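49 protein (Murid herpesvirus 4, PDB 6A4V) probably promotes virus replication by interacting with the host poly(ADP-ribose) polymerase 1 (PARP-1). Local coordinates at residues E38-S43 / D84-L89; T78-L83 / T291-L296; S182-K187 / F227-V232; H287-Q290 / L296-D299. All coordinates share one frame; numbering follows the deposited sequence.

Interaction 1 (E38-S43 / D84-L89); sequences EFYYPS and DTEPFL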
loop_
_atom_site.group_PDB
_atom_site.type_symbol
_atom_site.label_atom_id
_atom_site.label_comp_id
_atom_site.label_asym_id
_atom_site.label_seq_id
_atom_site.Cartn_x
_atom_site.Cartn_y
_atom_site.Cartn_z
ATOM N N GLU B 38 5.417 0.105 -12.152
ATOM C CA GLU B 38 5.103 1.089 -11.108
ATOM C C GLU B 38 6.307 1.992 -10.807
ATOM O O GLU B 38 7.445 1.591 -10.810
ATOM C CB GLU B 38 4.757 0.419 -9.772
ATOM C CG GLU B 38 3.561 -0.520 -9.769
ATOM C CD GLU B 38 3.617 -1.594 -8.683
ATOM O OE1 GLU B 38 3.225 -2.756 -8.961
ATOM O OE2 GLU B 38 4.058 -1.286 -7.555
ATOM N N PHE B 39 6.000 3.215 -10.395
ATOM C CA PHE B 39 6.992 4.223 -10.222
ATOM C C PHE B 39 7.233 4.459 -8.747
ATOM O O PHE B 39 6.342 4.309 -7.908
ATOM C CB PHE B 39 6.580 5.492 -10.940
ATOM C CG PHE B 39 6.703 5.413 -12.443
ATOM C CD1 PHE B 39 7.943 5.495 -13.057
ATOM C CD2 PHE B 39 5.573 5.265 -13.235
ATOM C CE1 PHE B 39 8.057 5.363 -14.430
ATOM C CE2 PHE B 39 5.685 5.198 -14.616
ATOM C CZ PHE B 39 6.928 5.282 -15.213
ATOM N N TYR B 40 8.494 4.685 -8.446
ATOM C CA TYR B 40 8.861 5.208 -7.172
ATOM C C TYR B 40 8.242 6.612 -7.155
ATOM O O TYR B 40 7.646 7.004 -6.193
ATOM C CB TYR B 40 10.388 5.137 -7.005
ATOM C CG TYR B 40 10.915 5.315 -5.600
ATOM C CD1 TYR B 40 10.508 4.476 -4.583
ATOM C CD2 TYR B 40 11.964 6.191 -5.334
ATOM C CE1 TYR B 40 10.989 4.635 -3.290
ATOM C CE2 TYR B 40 12.506 6.319 -4.068
ATOM C CZ TYR B 40 11.996 5.544 -3.037
ATOM O OH TYR B 40 12.440 5.721 -1.774
ATOM N N TYR B 41 8.422 7.337 -8.263
ATOM C CA TYR B 41 7.620 8.468 -8.581
ATOM C C TYR B 41 7.586 8.605 -10.090
ATOM O O TYR B 41 8.585 8.344 -10.748
ATOM C CB TYR B 41 8.174 9.756 -7.940
ATOM C CG TYR B 41 9.608 10.107 -8.256
ATOM C CD1 TYR B 41 9.914 10.947 -9.328
ATOM C CD2 TYR B 41 10.657 9.650 -7.463
ATOM C CE1 TYR B 41 11.220 11.266 -9.648
ATOM C CE2 TYR B 41 11.975 9.942 -7.774
ATOM C CZ TYR B 41 12.242 10.768 -8.863
ATOM O OH TYR B 41 13.497 11.117 -9.185
ATOM N N PRO B 42 6.481 9.158 -10.627
ATOM C CA PRO B 42 6.375 9.523 -12.038
ATOM C C PRO B 42 6.937 10.910 -12.325
ATOM O O PRO B 42 7.124 11.744 -11.379
ATOM C CB PRO B 42 4.839 9.490 -12.167
ATOM C CG PRO B 42 4.362 10.093 -10.885
ATOM C CD PRO B 42 5.308 9.584 -9.831
ATOM N N SER B 43 7.165 11.204 -13.604
ATOM C CA SER B 43 7.565 12.555 -14.044
ATOM C C SER B 43 6.332 13.464 -14.114
ATOM O O SER B 43 5.270 13.008 -14.600
ATOM C CB SER B 43 8.184 12.475 -15.431
ATOM O OG SER B 43 7.319 11.694 -16.272
ATOM N N ASP B 84 7.471 6.828 3.333
ATOM C CA ASP B 84 7.517 6.266 4.650
ATOM C C ASP B 84 8.539 5.107 4.642
ATOM O O ASP B 84 9.230 4.912 5.649
ATOM C CB ASP B 84 6.152 5.799 5.164
ATOM C CG ASP B 84 5.107 6.884 5.377
ATOM O OD1 ASP B 84 5.507 8.033 5.518
ATOM O OD2 ASP B 84 3.871 6.568 5.295
ATOM N N THR B 85 8.645 4.382 3.512
ATOM C CA THR B 85 9.535 3.298 3.395
ATOM C C THR B 85 10.997 3.698 3.121
ATOM O O THR B 85 11.932 3.001 3.516
ATOM C CB THR B 85 9.167 2.420 2.220
ATOM O OG1 THR B 85 7.779 2.098 2.278
ATOM C CG2 THR B 85 10.075 1.210 2.218
ATOM N N GLU B 86 11.207 4.765 2.361
ATOM C CA GLU B 86 12.537 5.135 1.944
ATOM C C GLU B 86 13.599 4.966 3.050
ATOM O O GLU B 86 14.694 4.554 2.737
ATOM C CB GLU B 86 12.497 6.543 1.383
ATOM C CG GLU B 86 13.846 6.976 0.880
ATOM C CD GLU B 86 13.767 8.196 0.010
ATOM O OE1 GLU B 86 13.834 9.316 0.594
ATOM O OE2 GLU B 86 13.476 8.022 -1.219
ATOM N N PRO B 87 13.369 5.225 4.358
ATOM C CA PRO B 87 14.450 5.100 5.350
ATOM C C PRO B 87 15.119 3.717 5.515
ATOM O O PRO B 87 16.275 3.673 5.942
ATOM C CB PRO B 87 13.750 5.451 6.679
ATOM C CG PRO B 87 12.605 6.346 6.260
ATOM C CD PRO B 87 12.116 5.760 4.941
ATOM N N PHE B 88 14.368 2.682 5.105
ATOM C CA PHE B 88 14.598 1.262 5.000
ATOM C C PHE B 88 15.151 0.820 3.638
ATOM O O PHE B 88 15.515 -0.353 3.510
ATOM C CB PHE B 88 13.268 0.476 4.996
ATOM C CG PHE B 88 12.385 0.494 6.216
ATOM C CD1 PHE B 88 12.078 1.670 6.886
ATOM C CD2 PHE B 88 11.766 -0.679 6.636
ATOM C CE1 PHE B 88 11.237 1.663 7.987
ATOM C CE2 PHE B 88 10.924 -0.689 7.740
ATOM C CZ PHE B 88 10.660 0.483 8.413
ATOM N N LEU B 89 15.100 1.667 2.600
ATOM C CA LEU B 89 15.371 1.207 1.206
ATOM C C LEU B 89 16.853 0.872 0.938
ATOM O O LEU B 89 17.127 -0.139 0.208
ATOM C CB LEU B 89 14.866 2.239 0.208
ATOM C CG LEU B 89 15.056 1.864 -1.266
ATOM C CD1 LEU B 89 14.430 0.541 -1.570
ATOM C CD2 LEU B 89 14.476 2.897 -2.181
#
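Tyr40 reaches across to Glu86 and Leu89 and carries the whole contact with its phenol end. It lies at a corner of the chain ahead of helix 44-57. Glu86 and Leu89 lie where helix 61-85 gives way to helix 89-104. The backbones stay well apart, with the CA atoms of Tyr40 and Glu86 9.8 Å from each other.

The Tyr40 side chain leaves with CG opposite the backbone N (chi1 -165°), and this sends the ring toward 84-89. Its OH donates to Glu86 OE2 at 2.6 Å, a short hydrogen bond. The carboxylate oxygen sits at the ring edge, near the ring plane. The two flat groups are turned 44° apart. The hydroxyl meets OE2 on its anti side, 23° out of the carboxylate plane. Glu86 stays extended past CG and crosses the tyrosine at about a right angle. Its CB and CG also lie close to the hydroxyl, each 3.3 Å from Tyr40 OH.

Leu89 comes from the opposite direction. Its CD2 methyl packs 3.7 Å from Tyr40 CZ, at an oblique angle to the ring.

Around the contact, Phe230 meets the Tyr40 ring edge-to-face, and Leu239 of helix 238-262 touches both Tyr40 and Glu86. The backbone of Tyr40 and Tyr41 forms a classic beta bulge opposite Met192.

The phenol is buried, and its hydroxyl donates a hydrogen bond to a carboxylate oxygen. This bond probably favours the ionised form of Glu86. One aromatic residue thus joins a polar bond at its tip to apolar packing beside it.

Interaction 2 (T78-L83 / T291-L296); sequences TLRHNL and TSNNTL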
loop_
_atom_site.group_PDB
_atom_site.type_symbol
_atom_site.label_atom_id
_atom_site.label_comp_id
_atom_site.label_asym_id
_atom_site.label_seq_id
_atom_site.Cartn_x
_atom_site.Cartn_y
_atom_site.Cartn_z
ATOM N N THR B 78 0.314 6.961 -3.263
ATOM C CA THR B 78 1.438 6.037 -3.502
ATOM C C THR B 78 2.736 6.713 -3.049
ATOM O O THR B 78 3.539 6.083 -2.390
ATOM C CB THR B 78 1.541 5.672 -4.985
ATOM O OG1 THR B 78 0.279 5.118 -5.244
ATOM C CG2 THR B 78 2.600 4.687 -5.378
ATOM N N LEU B 79 2.942 7.987 -3.372
ATOM C CA LEU B 79 4.236 8.630 -3.063
ATOM C C LEU B 79 4.482 8.765 -1.548
ATOM O O LEU B 79 5.625 8.710 -1.092
ATOM C CB LEU B 79 4.307 10.002 -3.724
ATOM C CG LEU B 79 4.364 10.032 -5.253
ATOM C CD1 LEU B 79 4.485 11.475 -5.745
ATOM C CD2 LEU B 79 5.521 9.215 -5.774
ATOM N N ARG B 80 3.424 8.897 -0.755
ATOM C CA ARG B 80 3.573 8.878 0.710
ATOM C C ARG B 80 3.915 7.472 1.245
ATOM O O ARG B 80 4.710 7.346 2.193
ATOM C CB ARG B 80 2.277 9.312 1.394
ATOM C CG ARG B 80 2.358 9.236 2.916
ATOM C CD ARG B 80 2.810 10.523 3.567
ATOM N NE ARG B 80 4.208 10.888 3.797
ATOM C CZ ARG B 80 4.578 12.143 4.010
ATOM N NH1 ARG B 80 3.817 13.141 3.572
ATOM N NH2 ARG B 80 5.705 12.413 4.640
ATOM N N HIS B 81 3.246 6.452 0.708
ATOM C CA HIS B 81 3.616 5.039 1.013
ATOM C C HIS B 81 5.118 4.887 0.769
ATOM O O HIS B 81 5.853 4.430 1.637
ATOM C CB HIS B 81 2.802 3.974 0.234
ATOM C CG HIS B 81 1.321 3.898 0.484
ATOM N ND1 HIS B 81 0.464 3.152 -0.342
ATOM C CD2 HIS B 81 0.504 4.482 1.409
ATOM C CE1 HIS B 81 -0.788 3.237 0.101
ATOM N NE2 HIS B 81 -0.793 4.048 1.178
ATOM N N ASN B 82 5.589 5.372 -0.385
ATOM C CA ASN B 82 6.969 5.196 -0.766
ATOM C C ASN B 82 7.904 5.977 0.174
ATOM O O ASN B 82 8.931 5.474 0.514
ATOM C CB ASN B 82 7.240 5.506 -2.235
ATOM C CG ASN B 82 6.682 4.447 -3.154
ATOM O OD1 ASN B 82 6.453 3.333 -2.700
ATOM N ND2 ASN B 82 6.353 4.797 -4.391
ATOM N N LEU B 83 7.539 7.190 0.591
ATOM C CA LEU B 83 8.452 8.009 1.402
ATOM C C LEU B 83 8.521 7.494 2.845
ATOM O O LEU B 83 9.519 7.717 3.502
ATOM C CB LEU B 83 8.063 9.484 1.312
ATOM C CG LEU B 83 8.829 10.460 2.208
ATOM C CD1 LEU B 83 10.260 10.666 1.716
ATOM C CD2 LEU B 83 8.119 11.804 2.249
ATOM N N THR B 291 -1.584 18.618 7.117
ATOM C CA THR B 291 -0.925 18.474 8.435
ATOM C C THR B 291 -0.798 16.994 8.799
ATOM O O THR B 291 0.084 16.649 9.518
ATOM C CB THR B 291 -1.635 19.306 9.505
ATOM O OG1 THR B 291 -3.038 19.160 9.267
ATOM C CG2 THR B 291 -1.246 20.766 9.445
ATOM N N SER B 292 -1.713 16.151 8.303
ATOM C CA SER B 292 -1.584 14.690 8.365
ATOM C C SER B 292 -1.767 14.070 6.974
ATOM O O SER B 292 -2.911 13.704 6.504
ATOM C CB SER B 292 -2.506 14.058 9.365
ATOM O OG SER B 292 -3.799 14.576 9.200
ATOM N N ASN B 293 -0.593 13.902 6.353
ATOM C CA ASN B 293 -0.454 13.441 5.012
ATOM C C ASN B 293 -0.342 11.932 5.156
ATOM O O ASN B 293 0.717 11.391 5.546
ATOM C CB ASN B 293 0.717 14.147 4.318
ATOM C CG ASN B 293 0.661 14.034 2.798
ATOM O OD1 ASN B 293 1.239 13.114 2.222
ATOM N ND2 ASN B 293 0.001 14.970 2.123
ATOM N N ASN B 294 -1.494 11.271 5.044
ATOM C CA ASN B 294 -1.592 9.922 5.496
ATOM C C ASN B 294 -2.644 9.220 4.640
ATOM O O ASN B 294 -3.601 9.870 4.151
ATOM C CB ASN B 294 -1.840 9.806 7.001
ATOM C CG ASN B 294 -3.299 9.661 7.421
ATOM O OD1 ASN B 294 -4.078 8.927 6.815
ATOM N ND2 ASN B 294 -3.658 10.287 8.529
ATOM N N THR B 295 -2.427 7.907 4.491
ATOM C CA THR B 295 -3.133 7.045 3.579
ATOM C C THR B 295 -4.621 6.979 3.922
ATOM O O THR B 295 -5.424 6.749 3.053
ATOM C CB THR B 295 -2.475 5.645 3.551
ATOM O OG1 THR B 295 -3.120 4.788 2.601
ATOM C CG2 THR B 295 -2.515 4.946 4.890
ATOM N N LEU B 296 -5.016 7.116 5.190
ATOM C CA LEU B 296 -6.487 7.100 5.467
ATOM C C LEU B 296 -7.166 8.291 4.795
ATOM O O LEU B 296 -8.292 8.132 4.177
ATOM C CB LEU B 296 -6.754 7.080 6.983
ATOM C CG LEU B 296 -6.173 5.898 7.740
ATOM C CD1 LEU B 296 -6.506 6.040 9.228
ATOM C CD2 LEU B 296 -6.746 4.582 7.203
#
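Arg80 binds Asn293 in the turn before helix 295-312, and His81 binds Thr295, the first residue of that helix. The Arg80 and Asn293 side chains cross at a slant, with guanidinium and amide planes 62° apart. Arg80 NH1 donates to Asn293 OD1 at 2.9 Å. The acceptor lies in the guanidinium plane, at its edge. Seen from the amide, the donor stands above the carbonyl plane and is not on a lone pair. The arginine chain bends at chi2 and chi3, which brings its CD within 3.0 Å of Asn293 O.

His81 and Thr295 cross at about a right angle. His81 NE2 and Thr295 OG1 share a nearly straight hydrogen bond of 2.8 Å (176°). The hydroxyl sits at the ring edge, near its plane. Thr295 OG1 points opposite its backbone N (chi1 -177°), toward the imidazole. Gln77 NE2 also bonds this oxygen, so it is held twice. In the second subunit, another His81 packs edge-to-face against this ring.

Asn293 ND2 is held as well, by Asn247 OD1 and Leu289 O. Asn294 then takes the N-cap position, with OD1 accepting from Val297 N and weakly from Leu296 N. The arrangement is that of an N-capped helix start fastened to a neighbouring helix of an all-helical fold.

Interaction 3 (S182-K187 / F227-V232); sequences SMLDNK and FKLFSV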
loop_
_atom_site.group_PDB
_atom_site.type_symbol
_atom_site.label_atom_id
_atom_site.label_comp_id
_atom_site.label_asym_id
_atom_site.label_seq_id
_atom_site.Cartn_x
_atom_site.Cartn_y
_atom_site.Cartn_z
ATOM N N SER B 182 15.820 1.365 -20.252
ATOM C CA SER B 182 14.570 2.144 -20.013
ATOM C C SER B 182 14.286 2.284 -18.507
ATOM O O SER B 182 13.767 3.340 -18.075
ATOM C CB SER B 182 13.392 1.543 -20.732
ATOM O OG SER B 182 12.996 0.322 -20.132
ATOM N N MET B 183 14.582 1.209 -17.743
ATOM C CA MET B 183 14.557 1.199 -16.262
ATOM C C MET B 183 15.630 2.172 -15.788
ATOM O O MET B 183 15.331 3.212 -15.117
ATOM C CB MET B 183 14.928 -0.146 -15.613
ATOM C CG MET B 183 14.244 -1.393 -16.133
ATOM S SD MET B 183 12.656 -1.627 -15.362
ATOM C CE MET B 183 13.054 -1.513 -13.621
ATOM N N LEU B 184 16.875 1.808 -16.151
ATOM C CA LEU B 184 18.099 2.400 -15.599
ATOM C C LEU B 184 18.290 3.820 -16.121
ATOM O O LEU B 184 18.713 4.672 -15.372
ATOM C CB LEU B 184 19.319 1.518 -15.903
ATOM C CG LEU B 184 19.437 0.262 -15.038
ATOM C CD1 LEU B 184 20.601 -0.612 -15.488
ATOM C CD2 LEU B 184 19.578 0.621 -13.557
ATOM N N ASP B 185 18.029 4.073 -17.403
ATOM C CA ASP B 185 18.077 5.455 -17.901
ATOM C C ASP B 185 16.727 6.085 -17.607
ATOM O O ASP B 185 15.711 5.740 -18.246
ATOM C CB ASP B 185 18.379 5.568 -19.396
ATOM C CG ASP B 185 18.582 6.993 -19.893
ATOM O OD1 ASP B 185 18.874 7.907 -19.060
ATOM O OD2 ASP B 185 18.444 7.180 -21.109
ATOM N N ASN B 186 16.731 6.972 -16.614
ATOM C CA ASN B 186 15.510 7.521 -16.096
ATOM C C ASN B 186 15.529 9.011 -16.382
ATOM O O ASN B 186 14.879 9.798 -15.670
ATOM C CB ASN B 186 15.335 7.202 -14.613
ATOM C CG ASN B 186 16.390 7.885 -13.772
ATOM O OD1 ASN B 186 17.077 8.768 -14.276
ATOM N ND2 ASN B 186 16.502 7.513 -12.505
ATOM N N LYS B 187 16.269 9.360 -17.447
ATOM C CA LYS B 187 16.321 10.667 -17.983
ATOM C C LYS B 187 16.591 11.660 -16.859
ATOM O O LYS B 187 15.731 12.497 -16.576
ATOM C CB LYS B 187 15.009 10.981 -18.711
ATOM C CG LYS B 187 14.689 10.066 -19.885
ATOM C CD LYS B 187 13.511 10.559 -20.725
ATOM C CE LYS B 187 13.211 9.715 -21.949
ATOM N NZ LYS B 187 11.994 10.198 -22.643
ATOM N N PHE B 227 21.426 -0.159 -7.151
ATOM C CA PHE B 227 21.792 0.457 -5.868
ATOM C C PHE B 227 22.295 1.901 -6.034
ATOM O O PHE B 227 22.144 2.755 -5.091
ATOM C CB PHE B 227 22.868 -0.380 -5.191
ATOM C CG PHE B 227 23.303 0.121 -3.842
ATOM C CD1 PHE B 227 22.437 0.051 -2.761
ATOM C CD2 PHE B 227 24.594 0.544 -3.617
ATOM C CE1 PHE B 227 22.835 0.525 -1.524
ATOM C CE2 PHE B 227 24.999 0.992 -2.362
ATOM C CZ PHE B 227 24.115 0.980 -1.311
ATOM N N LYS B 228 23.039 2.155 -7.127
ATOM C CA LYS B 228 23.704 3.446 -7.305
ATOM C C LYS B 228 22.597 4.449 -7.638
ATOM O O LYS B 228 22.589 5.551 -7.056
ATOM C CB LYS B 228 24.894 3.363 -8.278
ATOM C CG LYS B 228 25.287 4.648 -9.020
ATOM C CD LYS B 228 26.364 5.481 -8.325
ATOM C CE LYS B 228 27.066 6.487 -9.222
ATOM N NZ LYS B 228 28.105 5.877 -10.083
ATOM N N LEU B 229 21.604 4.014 -8.429
ATOM C CA LEU B 229 20.514 4.903 -8.759
ATOM C C LEU B 229 19.774 5.291 -7.475
ATOM O O LEU B 229 19.528 6.486 -7.227
ATOM C CB LEU B 229 19.557 4.241 -9.741
ATOM C CG LEU B 229 19.689 4.503 -11.238
ATOM C CD1 LEU B 229 18.401 4.066 -11.910
ATOM C CD2 LEU B 229 19.935 5.959 -11.606
ATOM N N PHE B 230 19.365 4.315 -6.665
ATOM C CA PHE B 230 18.572 4.625 -5.477
ATOM C C PHE B 230 19.452 5.451 -4.537
ATOM O O PHE B 230 18.991 6.324 -3.806
ATOM C CB PHE B 230 18.014 3.349 -4.810
ATOM C CG PHE B 230 16.688 2.900 -5.370
ATOM C CD1 PHE B 230 15.549 3.709 -5.262
ATOM C CD2 PHE B 230 16.573 1.704 -6.070
ATOM C CE1 PHE B 230 14.336 3.312 -5.798
ATOM C CE2 PHE B 230 15.351 1.319 -6.614
ATOM C CZ PHE B 230 14.230 2.099 -6.455
ATOM N N SER B 231 20.760 5.210 -4.571
ATOM C CA SER B 231 21.608 5.978 -3.670
ATOM C C SER B 231 21.503 7.462 -3.985
ATOM O O SER B 231 21.462 8.316 -3.105
ATOM C CB SER B 231 23.020 5.542 -3.736
ATOM O OG SER B 231 23.236 4.436 -2.867
ATOM N N VAL B 232 21.554 7.774 -5.266
ATOM C CA VAL B 232 21.571 9.156 -5.652
ATOM C C VAL B 232 20.188 9.728 -5.354
ATOM O O VAL B 232 20.018 10.776 -4.740
ATOM C CB VAL B 232 21.980 9.272 -7.136
ATOM C CG1 VAL B 232 21.530 10.568 -7.770
ATOM C CG2 VAL B 232 23.488 9.088 -7.271
#
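Leu229 of helix 213-235 packs against the C-terminal end of helix 173-184, a packing of one helix against the end of another in this mainly alpha-helical fold. The CA atoms of Leu184 and Leu229 are 7.7 Å apart, and the three touching residues are all buried.

The apolar part joins two leucines. Leu184 and Leu229 cross at a slant and meet through single methyls, with Leu184 CD2 4.0 Å from Leu229 CD1. Leu184 carries its CG opposite the carbonyl carbon (chi1 -76°), which brings the branch nearer to the other helix. Cys165 and His162 of helix 161-168 also touch Leu184. Met192 packs on Leu229.

The remaining touches place polar atoms against methyls. Leu229 CD1 lies 3.5 Å from Leu184 O, the carbonyl near the helix end. Asn186 comes toward Leu229 from the opposite direction. Asn186 ND2 faces both methyls almost equally, 3.9 Å from Leu229 CD2 and 4.0 Å from Leu229 CD1. The amide is turned inward because CG sits between the backbone N and the carbonyl carbon (chi1 66°). These are van der Waals contacts. The other end of the amide is bonded, since Asn186 OD1 accepts from Phe189 N.

Hydrogen bonds are found within each segment. Asp185, the first residue to leave the helix, accepts weakly through OD1 from Lys187 N. On the other helix, Ser231 folds back on the preceding turn, and its OG lies over one face of the Phe227 ring. Phe227 O accepts twice there: Ser231 OG at 3.0 Å and Ser231 N at 2.9 Å reach it from opposite faces of its carbonyl plane.

Interaction 4 (H287-Q290 / L296-D299); sequences HRLQ and LVFD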
loop_
_atom_site.group_PDB
_atom_site.type_symbol
_atom_site.label_atom_id
_atom_site.label_comp_id
_atom_site.label_asym_id
_atom_site.label_seq_id
_atom_site.Cartn_x
_atom_site.Cartn_y
_atom_site.Cartn_z
ATOM N N HIS B 287 -7.523 20.296 3.505
ATOM C CA HIS B 287 -6.956 21.071 4.543
ATOM C C HIS B 287 -6.330 20.157 5.605
ATOM O O HIS B 287 -5.299 20.529 6.231
ATOM C CB HIS B 287 -8.032 21.984 5.155
ATOM C CG HIS B 287 -7.437 23.040 6.024
ATOM N ND1 HIS B 287 -7.113 22.806 7.362
ATOM C CD2 HIS B 287 -7.026 24.294 5.748
ATOM C CE1 HIS B 287 -6.569 23.894 7.879
ATOM N NE2 HIS B 287 -6.494 24.809 6.901
ATOM N N ARG B 288 -6.966 19.005 5.901
ATOM C CA ARG B 288 -6.374 18.113 6.917
ATOM C C ARG B 288 -5.126 17.441 6.336
ATOM O O ARG B 288 -4.167 17.207 7.090
ATOM C CB ARG B 288 -7.317 17.001 7.395
ATOM C CG ARG B 288 -6.797 16.210 8.596
ATOM C CD ARG B 288 -6.762 17.100 9.833
ATOM N NE ARG B 288 -6.393 16.385 11.047
ATOM C CZ ARG B 288 -5.171 16.327 11.566
ATOM N NH1 ARG B 288 -4.273 17.269 11.311
ATOM N NH2 ARG B 288 -4.848 15.290 12.324
ATOM N N LEU B 289 -5.188 17.069 5.042
ATOM C CA LEU B 289 -4.116 16.443 4.381
ATOM C C LEU B 289 -2.785 17.211 4.498
ATOM O O LEU B 289 -1.707 16.611 4.405
ATOM C CB LEU B 289 -4.519 16.244 2.928
ATOM C CG LEU B 289 -3.559 15.424 2.088
ATOM C CD1 LEU B 289 -3.439 13.981 2.629
ATOM C CD2 LEU B 289 -4.076 15.462 0.651
ATOM N N GLN B 290 -2.822 18.516 4.731
ATOM C CA GLN B 290 -1.596 19.257 4.736
ATOM C C GLN B 290 -0.882 19.069 6.073
ATOM O O GLN B 290 0.306 19.382 6.168
ATOM C CB GLN B 290 -1.811 20.750 4.454
ATOM C CG GLN B 290 -2.695 21.055 3.257
ATOM C CD GLN B 290 -2.192 20.466 1.960
ATOM O OE1 GLN B 290 -2.954 19.857 1.196
ATOM N NE2 GLN B 290 -0.888 20.547 1.770
ATOM N N LEU B 296 -5.016 7.116 5.190
ATOM C CA LEU B 296 -6.487 7.100 5.467
ATOM C C LEU B 296 -7.166 8.291 4.795
ATOM O O LEU B 296 -8.292 8.132 4.177
ATOM C CB LEU B 296 -6.754 7.080 6.983
ATOM C CG LEU B 296 -6.173 5.898 7.740
ATOM C CD1 LEU B 296 -6.506 6.040 9.228
ATOM C CD2 LEU B 296 -6.746 4.582 7.203
ATOM N N VAL B 297 -6.495 9.464 4.812
ATOM C CA VAL B 297 -7.080 10.683 4.214
ATOM C C VAL B 297 -7.227 10.498 2.714
ATOM O O VAL B 297 -8.294 10.830 2.069
ATOM C CB VAL B 297 -6.331 11.976 4.582
ATOM C CG1 VAL B 297 -6.956 13.175 3.927
ATOM C CG2 VAL B 297 -6.225 12.259 6.062
ATOM N N PHE B 298 -6.172 10.063 2.068
ATOM C CA PHE B 298 -6.280 9.813 0.599
ATOM C C PHE B 298 -7.441 8.881 0.309
ATOM O O PHE B 298 -8.224 9.192 -0.616
ATOM C CB PHE B 298 -5.008 9.229 0.001
ATOM C CG PHE B 298 -3.874 10.206 0.033
ATOM C CD1 PHE B 298 -3.852 11.276 -0.859
ATOM C CD2 PHE B 298 -2.954 10.175 1.078
ATOM C CE1 PHE B 298 -2.809 12.188 -0.825
ATOM C CE2 PHE B 298 -1.943 11.116 1.135
ATOM C CZ PHE B 298 -1.836 12.059 0.140
ATOM N N ASP B 299 -7.627 7.859 1.154
ATOM C CA ASP B 299 -8.715 6.931 0.926
ATOM C C ASP B 299 -10.060 7.647 1.006
ATOM O O ASP B 299 -10.963 7.405 0.229
ATOM C CB ASP B 299 -8.685 5.745 1.900
ATOM C CG ASP B 299 -7.649 4.653 1.598
ATOM O OD1 ASP B 299 -7.489 4.342 0.404
ATOM O OD2 ASP B 299 -7.054 4.061 2.593
#
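Leu289 meets Val297 and Phe298 where helix 274-289 and helix 295-312 are joined by a short turn. The contact is apolar, and all three residues are buried. The CA atoms of Leu289 and Val297 are 6.5 Å apart.

The CH-pi part belongs to Phe298. Leu289 CD1 stands over one face of the Phe298 ring, 3.8 Å from its centroid and 26° off the ring normal. Leu289 CD1 is displaced toward the rim, closest to Phe298 CZ at 3.5 Å. Leu289 CD2 lies on the CE1 side, 3.8 Å from Phe298 CE1, so both methyls of the leucine reach the ring. The two side chains cross at about a right angle. Phe298 holds CG opposite its carbonyl carbon (chi1 -67°), and this swings the ring back toward helix 274-289.

The aliphatic part joins Leu289 to Val297, which is covered more than Phe298 is. Val297 turns CG1 opposite its backbone N (chi1 179°). Val297 CG1 touches Leu289 CD1 at 3.8 Å and lies 4.0 Å from Leu289 CB. The CD1 methyl of Leu289 therefore meets the valine as well as the aromatic face.

A polar bond holds the turn beside this apolar patch: Arg288 O accepts from Thr291 OG1.

The contact closes a tight alpha-alpha hairpin. Phe298 also packs on Cys73, Cys76 and Gln77 of helix 61-85, and Leu289 touches Phe250 of helix 238-262. Across the dimer, His92 of the second subunit packs on Val297, and Asp299 forms a salt bridge with Lys196 of that subunit.

In the fold
From the N terminus, interaction 1 closes the first loop, bringing the segment before helix 44-57 to the end of helix 61-85. Interaction 2 starts on that same helix and spans over 200 residues to the start of helix 295-312. The two alternate along the chain, so they cross. They also touch, through Tyr40 O and Asn82 ND2. Interaction 3 joins helices 173-184 and 213-235 within the long span of interaction 2. It meets interaction 1 through Phe230. Interaction 4 closes the last, short hairpin. It shares Leu296 with interaction 2, and their centres are about 8 Å apart. Interactions 1, 2 and 4 all reach the second subunit.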